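Long-range contacts in toll-like receptor 6, Variable lymphocyte receptor B (PDB 3A79), which probably recognises microbial lipopeptides in innate immunity through the ectodomain of a Toll-like receptor, here fused to part of a hagfish lymphocyte receptor: residues Leu128-Phe133 and Leu175-Ser180; Leu199-His204 and Leu223-Ile228; Leu252-Gln257 and Glu279-Tyr284. All coordinates share one frame; numbering follows the deposited sequence.

Contact 1. Residues Leu128-Phe133 and Leu175-Ser180; sequences LSFNDF and LLDLVS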
loop_
_atom_site.group_PDB
_atom_site.type_symbol
_atom_site.label_atom_id
_atom_site.label_comp_id
_atom_site.label_asym_id
_atom_site.label_seq_id
_atom_site.Cartn_x
_atom_site.Cartn_y
_atom_site.Cartn_z
ATOM N N LEU B 128 -34.321 -27.141 -16.234
ATOM C CA LEU B 128 -35.269 -26.369 -17.047
ATOM C C LEU B 128 -35.419 -24.939 -16.530
ATOM O O LEU B 128 -36.427 -24.283 -16.775
ATOM C CB LEU B 128 -36.647 -27.037 -17.063
ATOM C CG LEU B 128 -36.648 -28.553 -17.189
ATOM C CD1 LEU B 128 -38.033 -29.074 -16.944
ATOM C CD2 LEU B 128 -36.136 -28.975 -18.552
ATOM N N SER B 129 -34.420 -24.455 -15.805
ATOM C CA SER B 129 -34.493 -23.110 -15.250
ATOM C C SER B 129 -34.349 -22.078 -16.360
ATOM O O SER B 129 -33.924 -22.402 -17.461
ATOM C CB SER B 129 -33.434 -22.908 -14.161
ATOM O OG SER B 129 -32.133 -22.989 -14.704
ATOM N N PHE B 130 -34.723 -20.842 -16.064
ATOM C CA PHE B 130 -34.642 -19.742 -17.019
ATOM C C PHE B 130 -35.251 -20.075 -18.369
ATOM O O PHE B 130 -34.578 -20.063 -19.393
ATOM C CB PHE B 130 -33.200 -19.255 -17.158
ATOM C CG PHE B 130 -32.572 -18.906 -15.849
ATOM C CD1 PHE B 130 -31.962 -19.884 -15.076
ATOM C CD2 PHE B 130 -32.623 -17.609 -15.365
ATOM C CE1 PHE B 130 -31.397 -19.571 -13.853
ATOM C CE2 PHE B 130 -32.062 -17.290 -14.134
ATOM C CZ PHE B 130 -31.447 -18.271 -13.380
ATOM N N ASN B 131 -36.535 -20.388 -18.361
ATOM C CA ASN B 131 -37.281 -20.532 -19.597
ATOM C C ASN B 131 -38.538 -19.695 -19.507
ATOM O O ASN B 131 -38.638 -18.818 -18.650
ATOM C CB ASN B 131 -37.625 -21.987 -19.873
ATOM C CG ASN B 131 -36.401 -22.849 -19.982
ATOM O OD1 ASN B 131 -35.844 -23.276 -18.975
ATOM N ND2 ASN B 131 -35.966 -23.111 -21.205
ATOM N N ASP B 132 -39.496 -19.962 -20.384
ATOM C CA ASP B 132 -40.699 -19.150 -20.410
ATOM C C ASP B 132 -41.941 -19.938 -20.007
ATOM O O ASP B 132 -43.002 -19.797 -20.603
ATOM C CB ASP B 132 -40.879 -18.481 -21.773
ATOM C CG ASP B 132 -41.291 -17.024 -21.646
ATOM O OD1 ASP B 132 -40.401 -16.152 -21.788
ATOM O OD2 ASP B 132 -42.486 -16.751 -21.371
ATOM N N PHE B 133 -41.804 -20.756 -18.976
ATOM C CA PHE B 133 -42.935 -21.498 -18.462
ATOM C C PHE B 133 -43.879 -20.578 -17.727
ATOM O O PHE B 133 -43.457 -19.786 -16.882
ATOM C CB PHE B 133 -42.475 -22.610 -17.533
ATOM C CG PHE B 133 -41.825 -23.742 -18.248
ATOM C CD1 PHE B 133 -40.470 -24.001 -18.080
ATOM C CD2 PHE B 133 -42.562 -24.539 -19.112
ATOM C CE1 PHE B 133 -39.868 -25.045 -18.745
ATOM C CE2 PHE B 133 -41.972 -25.589 -19.782
ATOM C CZ PHE B 133 -40.622 -25.843 -19.600
ATOM N N LEU B 175 -33.018 -25.593 -8.216
ATOM C CA LEU B 175 -32.759 -24.265 -8.722
ATOM C C LEU B 175 -34.077 -23.737 -9.261
ATOM O O LEU B 175 -34.730 -24.398 -10.062
ATOM C CB LEU B 175 -31.689 -24.294 -9.818
ATOM C CG LEU B 175 -31.541 -22.923 -10.469
ATOM C CD1 LEU B 175 -30.947 -21.933 -9.491
ATOM C CD2 LEU B 175 -30.725 -22.991 -11.708
ATOM N N LEU B 176 -34.469 -22.551 -8.809
ATOM C CA LEU B 176 -35.759 -21.978 -9.175
ATOM C C LEU B 176 -35.644 -20.486 -9.446
ATOM O O LEU B 176 -35.103 -19.737 -8.632
ATOM C CB LEU B 176 -36.739 -22.215 -8.043
ATOM C CG LEU B 176 -38.169 -21.715 -8.143
ATOM C CD1 LEU B 176 -38.782 -22.052 -9.495
ATOM C CD2 LEU B 176 -38.945 -22.363 -7.005
ATOM N N ASP B 177 -36.143 -20.045 -10.593
ATOM C CA ASP B 177 -36.002 -18.639 -10.921
ATOM C C ASP B 177 -37.320 -17.931 -11.177
ATOM O O ASP B 177 -38.202 -18.419 -11.889
ATOM C CB ASP B 177 -35.085 -18.438 -12.107
ATOM C CG ASP B 177 -35.812 -18.558 -13.410
ATOM O OD1 ASP B 177 -35.897 -19.686 -13.911
ATOM O OD2 ASP B 177 -36.294 -17.534 -13.936
ATOM N N LEU B 178 -37.402 -16.745 -10.599
ATOM C CA LEU B 178 -38.592 -15.931 -10.589
ATOM C C LEU B 178 -38.302 -14.703 -11.432
ATOM O O LEU B 178 -38.712 -13.590 -11.100
ATOM C CB LEU B 178 -38.853 -15.475 -9.157
ATOM C CG LEU B 178 -39.159 -16.385 -7.959
ATOM C CD1 LEU B 178 -40.610 -16.235 -7.586
ATOM C CD2 LEU B 178 -38.770 -17.848 -8.154
ATOM N N VAL B 179 -37.546 -14.882 -12.504
ATOM C CA VAL B 179 -37.281 -13.765 -13.392
ATOM C C VAL B 179 -38.588 -13.420 -14.098
ATOM O O VAL B 179 -38.944 -12.247 -14.234
ATOM C CB VAL B 179 -36.187 -14.095 -14.421
ATOM C CG1 VAL B 179 -35.860 -12.876 -15.231
ATOM C CG2 VAL B 179 -34.946 -14.577 -13.721
ATOM N N SER B 180 -39.312 -14.458 -14.512
ATOM C CA SER B 180 -40.559 -14.296 -15.249
ATOM C C SER B 180 -41.715 -13.774 -14.385
ATOM O O SER B 180 -42.801 -13.514 -14.893
ATOM C CB SER B 180 -40.961 -15.632 -15.885
ATOM O OG SER B 180 -40.326 -15.831 -17.131
#
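Asp177 reaches out from strand 171-178 and lies against Phe130, in the loop after strand 125-127; both belong to the Toll-like receptor part of the fusion. CB of Asp177 sits over one face of the Phe130 ring, 4.0 Å from the centroid and 18° off the ring normal, a CH-pi contact displaced toward the rim. The next atom, CG, passes Phe130 CD2 at 3.9 Å. A chi1 of 86°, with CG between the backbone N and carbonyl carbon of its own residue, swings the carboxylate toward Phe130, where its plane lies 4° from that of the ring. At the tip the oxygens part company. OD1 accepts the backbone N of Phe130 at 2.7 Å, although the position of this oxygen is less certain than the rest. OD2 accepts the backbone N of Val179, two residues on, at 3.3 Å, making an Asx turn.

Two aliphatic groups also meet the ring. Leu175 CD2 meets its edge, 4.1 Å from Phe130 CE1, and also presses on Ser129 CB. Val179 CG2 comes obliquely to Phe130 CE2 at 4.0 Å. Ser129 OG spends its bond on Asp127, while His109 stacks on the Phe130 ring.

The contact thus bridges over strand 150-154 in the leucine-rich repeat solenoid without forming a strand ladder. If OD1 is rightly placed, one carboxylate joins the N-H of Phe130 to that of Val179, and its flat stacking on Phe130 is likely to limit how far either group can turn.

Contact 2. Residues Leu199-His204 and Leu223-Ile228; sequences LHLVFH and LQLSNI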
loop_
_atom_site.group_PDB
_atom_site.type_symbol
_atom_site.label_atom_id
_atom_site.label_comp_id
_atom_site.label_asym_id
_atom_site.label_seq_id
_atom_site.Cartn_x
_atom_site.Cartn_y
_atom_site.Cartn_z
ATOM N N LEU B 199 -31.498 -25.007 -1.705
ATOM C CA LEU B 199 -32.509 -24.288 -2.469
ATOM C C LEU B 199 -31.920 -22.993 -2.984
ATOM O O LEU B 199 -31.566 -22.119 -2.198
ATOM C CB LEU B 199 -33.738 -23.973 -1.625
ATOM C CG LEU B 199 -34.793 -23.188 -2.406
ATOM C CD1 LEU B 199 -35.132 -23.892 -3.702
ATOM C CD2 LEU B 199 -36.022 -23.021 -1.578
ATOM N N HIS B 200 -31.813 -22.874 -4.302
ATOM C CA HIS B 200 -31.258 -21.676 -4.922
ATOM C C HIS B 200 -32.343 -20.935 -5.688
ATOM O O HIS B 200 -32.970 -21.483 -6.606
ATOM C CB HIS B 200 -30.117 -22.040 -5.871
ATOM C CG HIS B 200 -29.342 -20.859 -6.371
ATOM N ND1 HIS B 200 -29.799 -19.563 -6.254
ATOM C CD2 HIS B 200 -28.151 -20.781 -7.011
ATOM C CE1 HIS B 200 -28.915 -18.736 -6.783
ATOM N NE2 HIS B 200 -27.906 -19.450 -7.248
ATOM N N LEU B 201 -32.557 -19.683 -5.302
ATOM C CA LEU B 201 -33.586 -18.864 -5.914
ATOM C C LEU B 201 -32.963 -17.671 -6.635
ATOM O O LEU B 201 -32.168 -16.930 -6.060
ATOM C CB LEU B 201 -34.580 -18.393 -4.850
ATOM C CG LEU B 201 -35.204 -19.531 -4.049
ATOM C CD1 LEU B 201 -35.882 -19.011 -2.801
ATOM C CD2 LEU B 201 -36.178 -20.292 -4.923
ATOM N N VAL B 202 -33.317 -17.496 -7.901
ATOM C CA VAL B 202 -32.799 -16.377 -8.681
ATOM C C VAL B 202 -33.954 -15.457 -9.070
ATOM O O VAL B 202 -34.987 -15.923 -9.550
ATOM C CB VAL B 202 -32.047 -16.861 -9.961
ATOM C CG1 VAL B 202 -31.252 -15.735 -10.561
ATOM C CG2 VAL B 202 -31.139 -18.040 -9.643
ATOM N N PHE B 203 -33.776 -14.154 -8.865
ATOM C CA PHE B 203 -34.827 -13.181 -9.153
ATOM C C PHE B 203 -34.496 -12.309 -10.354
ATOM O O PHE B 203 -33.392 -12.370 -10.893
ATOM C CB PHE B 203 -35.070 -12.309 -7.927
ATOM C CG PHE B 203 -35.342 -13.097 -6.684
ATOM C CD1 PHE B 203 -34.343 -13.301 -5.744
ATOM C CD2 PHE B 203 -36.591 -13.661 -6.466
ATOM C CE1 PHE B 203 -34.584 -14.037 -4.603
ATOM C CE2 PHE B 203 -36.838 -14.398 -5.328
ATOM C CZ PHE B 203 -35.828 -14.589 -4.393
ATOM N N HIS B 204 -35.459 -11.502 -10.778
ATOM C CA HIS B 204 -35.220 -10.563 -11.859
ATOM C C HIS B 204 -34.066 -9.673 -11.451
ATOM O O HIS B 204 -34.052 -9.148 -10.341
ATOM C CB HIS B 204 -36.454 -9.718 -12.093
ATOM C CG HIS B 204 -36.403 -8.892 -13.338
ATOM N ND1 HIS B 204 -36.901 -9.335 -14.547
ATOM C CD2 HIS B 204 -35.945 -7.637 -13.557
ATOM C CE1 HIS B 204 -36.748 -8.391 -15.456
ATOM N NE2 HIS B 204 -36.170 -7.350 -14.881
ATOM N N LEU B 223 -30.080 -22.302 1.987
ATOM C CA LEU B 223 -30.933 -21.444 1.195
ATOM C C LEU B 223 -30.014 -20.492 0.480
ATOM O O LEU B 223 -29.045 -20.016 1.063
ATOM C CB LEU B 223 -31.878 -20.650 2.085
ATOM C CG LEU B 223 -32.651 -19.589 1.315
ATOM C CD1 LEU B 223 -33.658 -20.258 0.382
ATOM C CD2 LEU B 223 -33.332 -18.683 2.293
ATOM N N GLN B 224 -30.300 -20.205 -0.779
ATOM C CA GLN B 224 -29.466 -19.260 -1.499
ATOM C C GLN B 224 -30.234 -18.369 -2.461
ATOM O O GLN B 224 -30.912 -18.858 -3.368
ATOM C CB GLN B 224 -28.367 -19.996 -2.231
ATOM C CG GLN B 224 -27.235 -19.091 -2.581
ATOM C CD GLN B 224 -26.432 -19.634 -3.711
ATOM O OE1 GLN B 224 -26.288 -20.855 -3.838
ATOM N NE2 GLN B 224 -25.916 -18.739 -4.564
ATOM N N LEU B 225 -30.116 -17.058 -2.253
ATOM C CA LEU B 225 -30.862 -16.083 -3.040
ATOM C C LEU B 225 -29.906 -15.237 -3.854
ATOM O O LEU B 225 -28.876 -14.807 -3.340
ATOM C CB LEU B 225 -31.687 -15.140 -2.152
ATOM C CG LEU B 225 -32.391 -15.559 -0.863
ATOM C CD1 LEU B 225 -33.392 -14.486 -0.504
ATOM C CD2 LEU B 225 -33.079 -16.896 -0.993
ATOM N N SER B 226 -30.276 -14.968 -5.104
ATOM C CA SER B 226 -29.450 -14.188 -6.018
ATOM C C SER B 226 -30.228 -13.056 -6.692
ATOM O O SER B 226 -31.371 -13.238 -7.098
ATOM C CB SER B 226 -28.848 -15.104 -7.076
ATOM O OG SER B 226 -28.061 -16.121 -6.476
ATOM N N ASN B 227 -29.584 -11.895 -6.817
ATOM C CA ASN B 227 -30.197 -10.697 -7.393
ATOM C C ASN B 227 -31.202 -10.050 -6.437
ATOM O O ASN B 227 -32.415 -10.086 -6.658
ATOM C CB ASN B 227 -30.861 -10.994 -8.743
ATOM C CG ASN B 227 -29.890 -11.572 -9.781
ATOM O OD1 ASN B 227 -28.669 -11.586 -9.593
ATOM N ND2 ASN B 227 -30.446 -12.050 -10.890
ATOM N N ILE B 228 -30.686 -9.448 -5.375
ATOM C CA ILE B 228 -31.522 -8.812 -4.372
ATOM C C ILE B 228 -31.251 -7.317 -4.336
ATOM O O ILE B 228 -30.190 -6.887 -3.885
ATOM C CB ILE B 228 -31.217 -9.384 -2.988
ATOM C CG1 ILE B 228 -31.191 -10.907 -3.054
ATOM C CG2 ILE B 228 -32.236 -8.876 -1.954
ATOM C CD1 ILE B 228 -30.604 -11.542 -1.829
#
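His200 and Gln224 both send CG anti to the backbone N (chi1 -170° and -160°), and these matching torsions help lay the Gln224 amide over one face of the imidazole. Gln224 CD lies 3.8 Å above the ring plane, over its centre, with amide and ring planes 28° apart: a stack, slightly splayed. Ser226 brings its CB to the ring edge, in plane. On the strand side, His200 ND1 gives a weak bond to Gln224 O at 3.2 Å, and that same carbonyl takes the backbone N of Leu201 at 2.7 Å. With an alanine in place of His200, the Gln224 amide would probably lose the surface it rests on and turn more freely, and Gln224 O would be left with one donor fewer.

The backbones form a parallel ladder, its bonds alternating from one strand to the other: Leu199 O to Gln224 N, Leu201 O to Ser226 N, and Phe203 N to Ser226 O. Asn227 extends it by side chain, ND2 reaching Phe203 O at 3.0 Å nearly straight, with the acceptor close to the amide plane. On the face that carries Leu199, Leu201, Leu223 and Leu225, Leu201 CD1 meets Leu225 CD2 at 3.9 Å, the two chains side by side and pointing the same way. Leu223 joins them, and helix 235-246 covers this side through Phe241 and Leu242. Phe203 turns its ring edge to Leu225 CB at 4.0 Å.

This division is that of a leucine-rich repeat, here in the Toll-like receptor 6 part. His200, Val202, Gln224 and Ser226 line the concave surface, where His200 stacks on Gln224 and adds one weak hydrogen bond, whereas the leucines enter the core, where methyl contacts dominate.

Contact 3. Residues Leu252-Gln257 and Glu279-Tyr284; sequences LNVTLQ and EYLNIY. With NAG (2-acetamido-2-deoxy-beta-D-glucopyranose), chain E.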
loop_
_atom_site.group_PDB
_atom_site.type_symbol
_atom_site.label_atom_id
_atom_site.label_comp_id
_atom_site.label_asym_id
_atom_site.label_seq_id
_atom_site.Cartn_x
_atom_site.Cartn_y
_atom_site.Cartn_z
ATOM N N LEU B 252 -29.365 -24.270 9.216
ATOM C CA LEU B 252 -29.155 -24.159 7.782
ATOM C C LEU B 252 -28.226 -22.994 7.499
ATOM O O LEU B 252 -28.083 -22.082 8.309
ATOM C CB LEU B 252 -30.474 -23.968 7.021
ATOM C CG LEU B 252 -31.060 -22.554 6.875
ATOM C CD1 LEU B 252 -31.991 -22.477 5.681
ATOM C CD2 LEU B 252 -31.786 -22.107 8.135
ATOM N N ASN B 253 -27.589 -23.043 6.340
ATOM C CA ASN B 253 -26.756 -21.954 5.885
ATOM C C ASN B 253 -27.587 -21.030 4.994
ATOM O O ASN B 253 -28.541 -21.463 4.352
ATOM C CB ASN B 253 -25.537 -22.504 5.139
ATOM C CG ASN B 253 -24.658 -23.404 6.014
ATOM O OD1 ASN B 253 -24.635 -23.265 7.240
ATOM N ND2 ASN B 253 -23.921 -24.324 5.374
ATOM N N VAL B 254 -27.241 -19.749 4.984
ATOM C CA VAL B 254 -27.878 -18.793 4.087
ATOM C C VAL B 254 -26.825 -18.028 3.268
ATOM O O VAL B 254 -25.792 -17.591 3.790
ATOM C CB VAL B 254 -28.826 -17.830 4.844
ATOM C CG1 VAL B 254 -29.247 -16.671 3.963
ATOM C CG2 VAL B 254 -30.047 -18.571 5.304
ATOM N N THR B 255 -27.086 -17.897 1.973
ATOM C CA THR B 255 -26.199 -17.155 1.102
ATOM C C THR B 255 -26.944 -16.110 0.279
ATOM O O THR B 255 -27.864 -16.431 -0.478
ATOM C CB THR B 255 -25.456 -18.087 0.180
ATOM O OG1 THR B 255 -24.608 -18.928 0.966
ATOM C CG2 THR B 255 -24.613 -17.299 -0.802
ATOM N N LEU B 256 -26.536 -14.856 0.453
ATOM C CA LEU B 256 -27.054 -13.737 -0.323
ATOM C C LEU B 256 -26.046 -13.349 -1.423
ATOM O O LEU B 256 -24.894 -13.078 -1.124
ATOM C CB LEU B 256 -27.320 -12.559 0.623
ATOM C CG LEU B 256 -28.719 -12.435 1.257
ATOM C CD1 LEU B 256 -29.390 -13.786 1.466
ATOM C CD2 LEU B 256 -28.710 -11.605 2.560
ATOM N N GLN B 257 -26.466 -13.344 -2.687
ATOM C CA GLN B 257 -25.577 -12.996 -3.811
ATOM C C GLN B 257 -26.080 -11.795 -4.582
ATOM O O GLN B 257 -27.259 -11.708 -4.915
ATOM C CB GLN B 257 -25.446 -14.154 -4.790
ATOM C CG GLN B 257 -24.113 -14.833 -4.796
ATOM C CD GLN B 257 -24.071 -15.975 -5.792
ATOM O OE1 GLN B 257 -23.988 -17.141 -5.405
ATOM N NE2 GLN B 257 -24.142 -15.648 -7.087
ATOM N N GLU B 279 -26.700 -20.990 10.889
ATOM C CA GLU B 279 -25.365 -21.274 11.420
ATOM C C GLU B 279 -24.275 -20.536 10.646
ATOM O O GLU B 279 -23.411 -19.887 11.232
ATOM C CB GLU B 279 -25.086 -22.785 11.412
ATOM C CG GLU B 279 -23.938 -23.210 12.325
ATOM C CD GLU B 279 -23.563 -24.680 12.179
ATOM O OE1 GLU B 279 -23.824 -25.278 11.106
ATOM O OE2 GLU B 279 -22.989 -25.232 13.147
ATOM N N TYR B 280 -24.312 -20.648 9.324
ATOM C CA TYR B 280 -23.392 -19.894 8.489
ATOM C C TYR B 280 -24.135 -18.923 7.572
ATOM O O TYR B 280 -25.012 -19.318 6.814
ATOM C CB TYR B 280 -22.513 -20.834 7.675
ATOM C CG TYR B 280 -21.534 -21.622 8.505
ATOM C CD1 TYR B 280 -21.965 -22.678 9.287
ATOM C CD2 TYR B 280 -20.172 -21.321 8.498
ATOM C CE1 TYR B 280 -21.078 -23.419 10.050
ATOM C CE2 TYR B 280 -19.272 -22.059 9.263
ATOM C CZ TYR B 280 -19.739 -23.112 10.037
ATOM O OH TYR B 280 -18.887 -23.874 10.811
ATOM N N LEU B 281 -23.777 -17.647 7.660
ATOM C CA LEU B 281 -24.332 -16.614 6.796
ATOM C C LEU B 281 -23.265 -16.097 5.841
ATOM O O LEU B 281 -22.190 -15.689 6.277
ATOM C CB LEU B 281 -24.853 -15.462 7.642
ATOM C CG LEU B 281 -25.504 -14.342 6.854
ATOM C CD1 LEU B 281 -26.502 -14.941 5.892
ATOM C CD2 LEU B 281 -26.184 -13.410 7.811
ATOM N N ASN B 282 -23.553 -16.124 4.542
ATOM C CA ASN B 282 -22.590 -15.679 3.527
ATOM C C ASN B 282 -23.173 -14.630 2.598
ATOM O O ASN B 282 -24.297 -14.765 2.121
ATOM C CB ASN B 282 -22.103 -16.857 2.689
ATOM C CG ASN B 282 -21.686 -18.036 3.531
ATOM O OD1 ASN B 282 -20.617 -18.029 4.136
ATOM N ND2 ASN B 282 -22.530 -19.063 3.577
ATOM N N ILE B 283 -22.400 -13.587 2.338
ATOM C CA ILE B 283 -22.833 -12.528 1.434
ATOM C C ILE B 283 -21.766 -12.283 0.363
ATOM O O ILE B 283 -20.591 -12.133 0.675
ATOM C CB ILE B 283 -23.157 -11.232 2.215
ATOM C CG1 ILE B 283 -24.303 -11.482 3.188
ATOM C CG2 ILE B 283 -23.488 -10.096 1.271
ATOM C CD1 ILE B 283 -24.426 -10.437 4.271
ATOM N N TYR B 284 -22.186 -12.264 -0.896
ATOM C CA TYR B 284 -21.280 -12.126 -2.038
ATOM C C TYR B 284 -21.678 -10.935 -2.899
ATOM O O TYR B 284 -22.821 -10.834 -3.318
ATOM C CB TYR B 284 -21.338 -13.386 -2.898
ATOM C CG TYR B 284 -20.536 -14.557 -2.376
ATOM C CD1 TYR B 284 -19.165 -14.632 -2.597
ATOM C CD2 TYR B 284 -21.146 -15.604 -1.685
ATOM C CE1 TYR B 284 -18.416 -15.707 -2.133
ATOM C CE2 TYR B 284 -20.403 -16.687 -1.216
ATOM C CZ TYR B 284 -19.037 -16.729 -1.444
ATOM O OH TYR B 284 -18.277 -17.784 -0.993
HETATM C C1 NAG E . -23.140 -25.157 6.267
HETATM C C2 NAG E . -23.063 -26.524 5.559
HETATM C C3 NAG E . -21.762 -27.331 5.674
HETATM C C4 NAG E . -20.531 -26.557 6.127
HETATM C C5 NAG E . -20.849 -25.377 7.023
HETATM C C6 NAG E . -19.612 -24.501 7.011
HETATM C C7 NAG E . -24.776 -27.336 7.172
HETATM C C8 NAG E . -23.966 -27.282 8.444
HETATM N N2 NAG E . -24.123 -27.422 6.010
HETATM O O3 NAG E . -21.483 -27.891 4.408
HETATM O O4 NAG E . -19.629 -27.437 6.776
HETATM O O5 NAG E . -21.880 -24.569 6.502
HETATM O O6 NAG E . -19.333 -24.180 5.662
HETATM O O7 NAG E . -26.006 -27.320 7.201
#
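An N-glycosylation site lies at the start of this strand pair: Asn253 carries an N-acetylglucosamine, ND2 to C1 1.4 Å, and the ring of Tyr280 on the next strand packs against the sugar. Asn253 begins the sequon completed by Val254 and Thr255. C6 of the sugar stands 3.2 Å above the plane of the Tyr280 ring, over its centre. Having CG anti to the carbonyl carbon (chi1 -61°), Asn253 can also offer OD1 to Tyr280 N, a weak bond of 3.4 Å. The Tyr280 hydroxyl, in turn, makes a weak bond with Lys305.

Both strands belong to the leucine-rich repeat solenoid of the Toll-like receptor 6 part and run parallel, joined through helix 263-273. Val254 N bonds Tyr280 O at 2.9 Å; Asn282 N then bonds Val254 O, Leu256 N bonds Asn282 O, and Tyr284 N closes on Leu256 O. On the core side Val254 CG1 and Leu281 CD1 lie side by side at 3.8 Å, covered by Phe273 of the helix. Across the concave surface Thr255 CG2 touches the edge of the Tyr284 ring, 4.0 Å from CD2, while Gln257 CG packs on Tyr284 CB at 3.7 Å.

Overall arrangement
The contacts follow one another along the chain, each closing before the next opens, and they march along the parallel strands of the leucine-rich repeat solenoid. Contacts 1 and 2 have centres about 11 Å apart, as do contacts 2 and 3, while contacts 1 and 3 are about 22 Å apart by centres and do not touch. Contact 2 is the link: strand 198-203 borders 171-178 of contact 1, and strand 222-229 borders 252-261 of contact 3, probably through backbone hydrogen bonds at both joins. Strand pairing as in contacts 2 and 3, repeated, builds the long curved ectodomain; in contact 1 a loop reaches strand 171-178 instead, and contact 3 also carries a glycan.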